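Local coordinates for dihydroneopterin triphosphate diphosphatase (Escherichia coli O157:H7, PDB 5U7F), which probably hydrolyses dihydroneopterin triphosphate to the monophosphate and pyrophosphate, a step of folate biosynthesis, and can also cleave nucleoside triphosphates, dATP by preference, at residues V24-R29 with W36-G41; Q28-P33 with E117-K122. All coordinates share one frame; numbering follows the deposited sequence.

Overall arrangement
Both contacts belong to the mixed Nudix sheet and share strand 23-29, which lies between strand 36-42 and the outermost strand 118-125. Interaction 1 is the hairpin pairing of 24-29 with 36-41, buried, its centre about 5 Å from that of the molecule; interaction 2 joins the end of the same strand and the loop after it to 117-122, more than 80 residues further on, at the surface. Their centres are about 8 Å apart and Q28 and R29 serve in both. Q37 of interaction 1 also hydrogen-bonds H118 of interaction 2. The two contacts converge on one cobalt ion: T40 of strand 36-42 and E117, next to strand 118-125, both bind it, with R29 of strand 23-29 close by.

Interaction 1 (V24-R29 with W36-G41); sequences VLMLQR and WQSVTG. With CO (cobalt (II) ion), chain F.
W36 lays its six-membered ring against the aliphatic part of Q28. CB of Q28 sits 3.6 Å from the centroid of that ring, 6° off the normal, a CH-pi contact over the face. The extended Q28 chain then runs on past CZ2, its amide plane turned only slightly from the indole, and its NE2 reaches the carbonyl of P33. At the edge of the ring CE3 meets the carbonyl O of M26 at 3.6 Å. Next along, Q37 and L27 form an antiparallel hydrogen-bonded pair: L27 N gives to Q37 O at 2.8 Å and Q37 N returns the bond to L27 O. These strands are the hairpin 23-29/36-42 of the Nudix fold, whose second arm runs into the Nudix box at G41. The side chain of Q37 leaves with CG between its backbone N and carbonyl carbon (chi1 55°) and extends to the guanidinium of R29. There OE1 accepts from R29 NH1 at 2.8 Å; OE1 lies in the guanidinium plane, whereas NH1 comes from above the plane of the Q37 amide, and the two planes stand at 90°. H118 NE2 and water 3 also give to this oxygen, so three donors grip it, while D31 holds the other nitrogens of R29. Water 3, which takes the N-H of T40, is itself a cobalt ligand, and T40 O binds the same ion at 2.0 Å. M26 lies on the face of Q28 and W36; its chain, bent at chi2 and chi3, curls until CE lies 3.4 Å from Q37 CA. On the Q37 face, L27 CD1 rests 3.9 Å from V39 CG2.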
# COMPACT_ATOMS: atom_id res chain seq x y z
N VAL A 24 -10.15 -5.26 5.06
CA VAL A 24 -8.97 -4.61 4.49
C VAL A 24 -8.68 -3.29 5.20
O VAL A 24 -9.57 -2.48 5.40
CB VAL A 24 -9.18 -4.35 3.00
CG1 VAL A 24 -8.04 -3.62 2.40
CG2 VAL A 24 -9.35 -5.69 2.30
N LEU A 25 -7.43 -3.14 5.62
CA LEU A 25 -6.95 -1.98 6.32
C LEU A 25 -6.71 -0.84 5.35
O LEU A 25 -5.90 -0.98 4.44
CB LEU A 25 -5.67 -2.34 7.07
CG LEU A 25 -4.96 -1.15 7.71
CD1 LEU A 25 -5.81 -0.51 8.81
CD2 LEU A 25 -3.59 -1.51 8.21
N MET A 26 -7.41 0.26 5.55
CA MET A 26 -7.27 1.42 4.67
C MET A 26 -6.84 2.63 5.46
O MET A 26 -7.33 2.86 6.59
CB MET A 26 -8.57 1.66 3.94
CG MET A 26 -8.98 0.49 3.07
SD MET A 26 -7.80 0.15 1.71
CE MET A 26 -8.01 1.65 0.79
N LEU A 27 -5.95 3.41 4.86
CA LEU A 27 -5.25 4.47 5.55
C LEU A 27 -5.48 5.78 4.80
O LEU A 27 -5.40 5.82 3.59
CB LEU A 27 -3.76 4.15 5.63
CG LEU A 27 -3.35 2.80 6.21
CD1 LEU A 27 -1.91 2.48 5.90
CD2 LEU A 27 -3.53 2.86 7.69
N GLN A 28 -5.77 6.83 5.55
CA GLN A 28 -6.11 8.16 5.02
C GLN A 28 -4.87 9.00 4.77
O GLN A 28 -4.13 9.29 5.70
CB GLN A 28 -7.03 8.88 6.01
CG GLN A 28 -7.54 10.19 5.46
CD GLN A 28 -8.47 10.88 6.44
OE1 GLN A 28 -8.33 10.72 7.65
NE2 GLN A 28 -9.41 11.64 5.91
N ARG A 29 -4.60 9.40 3.53
CA ARG A 29 -3.36 10.13 3.27
C ARG A 29 -3.34 11.54 3.85
O ARG A 29 -4.40 12.16 4.05
CB ARG A 29 -3.08 10.24 1.77
CG ARG A 29 -2.69 8.93 1.15
CD ARG A 29 -2.16 9.15 -0.27
NE ARG A 29 -0.94 9.95 -0.28
CZ ARG A 29 0.27 9.48 0.04
NH1 ARG A 29 0.42 8.20 0.38
NH2 ARG A 29 1.33 10.27 0.01
N TRP A 36 -7.83 7.41 0.52
CA TRP A 36 -7.56 6.22 1.33
C TRP A 36 -6.89 5.10 0.52
O TRP A 36 -7.22 4.87 -0.64
CB TRP A 36 -8.83 5.68 1.94
CG TRP A 36 -9.49 6.66 2.84
CD1 TRP A 36 -10.10 7.83 2.48
CD2 TRP A 36 -9.62 6.56 4.26
NE1 TRP A 36 -10.62 8.46 3.60
CE2 TRP A 36 -10.34 7.70 4.70
CE3 TRP A 36 -9.20 5.62 5.21
CZ2 TRP A 36 -10.63 7.93 6.05
CZ3 TRP A 36 -9.51 5.84 6.56
CH2 TRP A 36 -10.21 6.99 6.96
N GLN A 37 -5.97 4.41 1.16
CA GLN A 37 -5.12 3.42 0.46
C GLN A 37 -4.59 2.36 1.38
O GLN A 37 -4.57 2.55 2.61
CB GLN A 37 -3.94 4.13 -0.18
CG GLN A 37 -3.15 4.95 0.79
CD GLN A 37 -1.76 5.34 0.33
OE1 GLN A 37 -0.97 5.90 1.10
NE2 GLN A 37 -1.47 5.08 -0.94
N SER A 38 -4.15 1.25 0.81
CA SER A 38 -3.28 0.32 1.50
C SER A 38 -1.86 0.94 1.61
O SER A 38 -1.65 2.12 1.24
CB SER A 38 -3.25 -1.04 0.76
OG SER A 38 -4.56 -1.42 0.33
N VAL A 39 -0.91 0.21 2.18
CA VAL A 39 0.45 0.73 2.31
C VAL A 39 1.13 0.84 0.93
O VAL A 39 1.14 -0.11 0.18
CB VAL A 39 1.27 -0.17 3.24
CG1 VAL A 39 2.74 0.14 3.17
CG2 VAL A 39 0.78 0.01 4.68
N THR A 40 1.65 2.03 0.59
CA THR A 40 2.45 2.19 -0.64
C THR A 40 3.75 2.87 -0.26
O THR A 40 3.82 3.52 0.78
CB THR A 40 1.74 3.01 -1.75
OG1 THR A 40 1.59 4.37 -1.35
CG2 THR A 40 0.40 2.42 -2.10
N GLY A 41 4.79 2.70 -1.07
CA GLY A 41 6.03 3.40 -0.82
C GLY A 41 7.00 3.22 -1.96
O GLY A 41 6.93 2.21 -2.67
CO CO F . 3.43 5.33 1.66
O HOH W 1 -4.70 -2.81 2.86
O HOH W 2 3.15 6.26 -0.29
O HOH W 3 1.42 4.51 1.90

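Interaction 2 (Q28-P33 with E117-K122); sequences QRRDDP and EHLAYK. With CO (cobalt (II) ion), chain E; CO (cobalt (II) ion), chain F.
L119 directs its side chain at R29, R30 and P33, and its two methyls divide the work. CD1 reaches R29 O at 3.3 Å and lies against the ring of P33; CD2 meets R30, whose chain crosses the leucine at about a right angle and, bent at chi3 (45°), brings NH1 to 3.3 Å from CD2. CG of R30 also rests on the carbonyl of E117, and water 4 links that oxygen to R30 N. The backbones are joined at Q28: its N-H bonds to A120 O at 3.0 Å, and its O accepts from L119 N. Q28 OE1 lies over the methyl of A120, 3.4 Å from CB. H118 turns the edge of its imidazole to Q28 O. E117 stretches out fully, CG anti to the backbone N (chi1 -174°), alongside R29, and its carboxylate bridges two cobalt ions: OE1 on the ion of chain F, and OE2 on the ion of chain E, 2.1 Å away. NE and NH2 of R29 take one carboxylate oxygen of D31 each, holding the guanidinium side-on with NH1 3.8 Å from E117 OE1. E56, E60 and T40 are the other protein ligands of these two ions, part of this Nudix hydrolase's tetranuclear cobalt site.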
# COMPACT_ATOMS: atom_id res chain seq x y z
N GLN A 28 -5.77 6.83 5.55
CA GLN A 28 -6.11 8.16 5.02
C GLN A 28 -4.87 9.00 4.77
O GLN A 28 -4.13 9.29 5.70
CB GLN A 28 -7.03 8.88 6.01
CG GLN A 28 -7.54 10.19 5.46
CD GLN A 28 -8.47 10.88 6.44
OE1 GLN A 28 -8.33 10.72 7.65
NE2 GLN A 28 -9.41 11.64 5.91
N ARG A 29 -4.60 9.40 3.53
CA ARG A 29 -3.36 10.13 3.27
C ARG A 29 -3.34 11.54 3.85
O ARG A 29 -4.40 12.16 4.05
CB ARG A 29 -3.08 10.24 1.77
CG ARG A 29 -2.69 8.93 1.15
CD ARG A 29 -2.16 9.15 -0.27
NE ARG A 29 -0.94 9.95 -0.28
CZ ARG A 29 0.27 9.48 0.04
NH1 ARG A 29 0.42 8.20 0.38
NH2 ARG A 29 1.33 10.27 0.01
N ARG A 30 -2.14 12.02 4.16
CA ARG A 30 -1.97 13.36 4.72
C ARG A 30 -1.91 14.45 3.65
O ARG A 30 -2.38 15.57 3.88
CB ARG A 30 -0.69 13.42 5.55
CG ARG A 30 -0.77 12.76 6.95
CD ARG A 30 0.38 13.26 7.84
NE ARG A 30 0.43 14.70 7.65
CZ ARG A 30 -0.21 15.60 8.40
NH1 ARG A 30 -0.88 15.22 9.49
NH2 ARG A 30 -0.14 16.88 8.06
N ASP A 31 -1.35 14.13 2.49
CA ASP A 31 -1.19 15.12 1.41
C ASP A 31 -2.47 15.30 0.60
O ASP A 31 -2.72 16.34 -0.00
CB ASP A 31 -0.04 14.73 0.47
CG ASP A 31 -0.13 13.29 -0.03
OD1 ASP A 31 -1.12 12.59 0.29
OD2 ASP A 31 0.81 12.85 -0.75
N ASP A 32 -3.27 14.23 0.56
CA ASP A 32 -4.57 14.20 -0.08
C ASP A 32 -5.53 13.48 0.88
O ASP A 32 -5.70 12.27 0.82
CB ASP A 32 -4.49 13.47 -1.43
CG ASP A 32 -5.81 13.51 -2.21
OD1 ASP A 32 -6.84 13.93 -1.63
OD2 ASP A 32 -5.81 13.10 -3.40
N PRO A 33 -6.16 14.23 1.79
CA PRO A 33 -7.04 13.62 2.81
C PRO A 33 -8.26 12.85 2.27
O PRO A 33 -8.91 12.12 3.03
CB PRO A 33 -7.48 14.83 3.64
CG PRO A 33 -6.37 15.83 3.45
CD PRO A 33 -5.99 15.68 2.01
N GLU A 117 2.49 7.93 8.67
CA GLU A 117 2.41 8.68 7.42
C GLU A 117 0.98 9.18 7.12
O GLU A 117 0.78 9.96 6.18
CB GLU A 117 2.93 7.77 6.27
CG GLU A 117 3.06 8.41 4.89
CD GLU A 117 3.69 7.46 3.85
OE1 GLU A 117 2.98 7.04 2.89
OE2 GLU A 117 4.91 7.13 3.99
N HIS A 118 0.00 8.75 7.91
CA HIS A 118 -1.40 8.96 7.57
C HIS A 118 -2.18 9.72 8.66
O HIS A 118 -1.63 10.02 9.69
CB HIS A 118 -2.05 7.61 7.31
CG HIS A 118 -1.51 6.91 6.10
ND1 HIS A 118 -0.34 6.18 6.13
CD2 HIS A 118 -1.95 6.88 4.82
CE1 HIS A 118 -0.09 5.70 4.92
NE2 HIS A 118 -1.06 6.10 4.11
N LEU A 119 -3.45 9.99 8.41
CA LEU A 119 -4.29 10.77 9.34
C LEU A 119 -5.19 9.89 10.21
O LEU A 119 -5.61 10.29 11.32
CB LEU A 119 -5.14 11.75 8.54
CG LEU A 119 -4.43 12.88 7.79
CD1 LEU A 119 -5.38 13.59 6.85
CD2 LEU A 119 -3.83 13.88 8.75
N ALA A 120 -5.48 8.68 9.72
CA ALA A 120 -6.53 7.80 10.28
C ALA A 120 -6.43 6.45 9.60
O ALA A 120 -5.81 6.36 8.53
CB ALA A 120 -7.88 8.35 10.03
N TYR A 121 -7.05 5.42 10.20
CA TYR A 121 -7.15 4.10 9.57
C TYR A 121 -8.57 3.54 9.78
O TYR A 121 -9.28 3.90 10.75
CB TYR A 121 -6.09 3.14 10.12
CG TYR A 121 -6.36 2.63 11.51
CD1 TYR A 121 -5.91 3.31 12.64
CD2 TYR A 121 -7.06 1.44 11.71
CE1 TYR A 121 -6.15 2.83 13.92
CE2 TYR A 121 -7.31 0.95 12.99
CZ TYR A 121 -6.85 1.65 14.09
OH TYR A 121 -7.10 1.16 15.36
N LYS A 122 -8.99 2.69 8.86
CA LYS A 122 -10.27 1.98 8.96
C LYS A 122 -10.14 0.54 8.44
O LYS A 122 -9.44 0.30 7.45
CB LYS A 122 -11.35 2.71 8.17
CG LYS A 122 -11.96 3.89 8.88
CD LYS A 122 -12.78 3.45 10.10
CE LYS A 122 -13.42 4.63 10.82
NZ LYS A 122 -13.89 4.24 12.17
CO CO E . 6.10 5.46 3.39
CO CO F . 3.43 5.33 1.66
O HOH W 2 3.15 6.26 -0.29
O HOH W 4 -0.12 10.25 3.69
O HOH W 5 7.81 6.27 3.12
O HOH W 6 6.82 5.37 5.40
O HOH W 3 1.42 4.51 1.90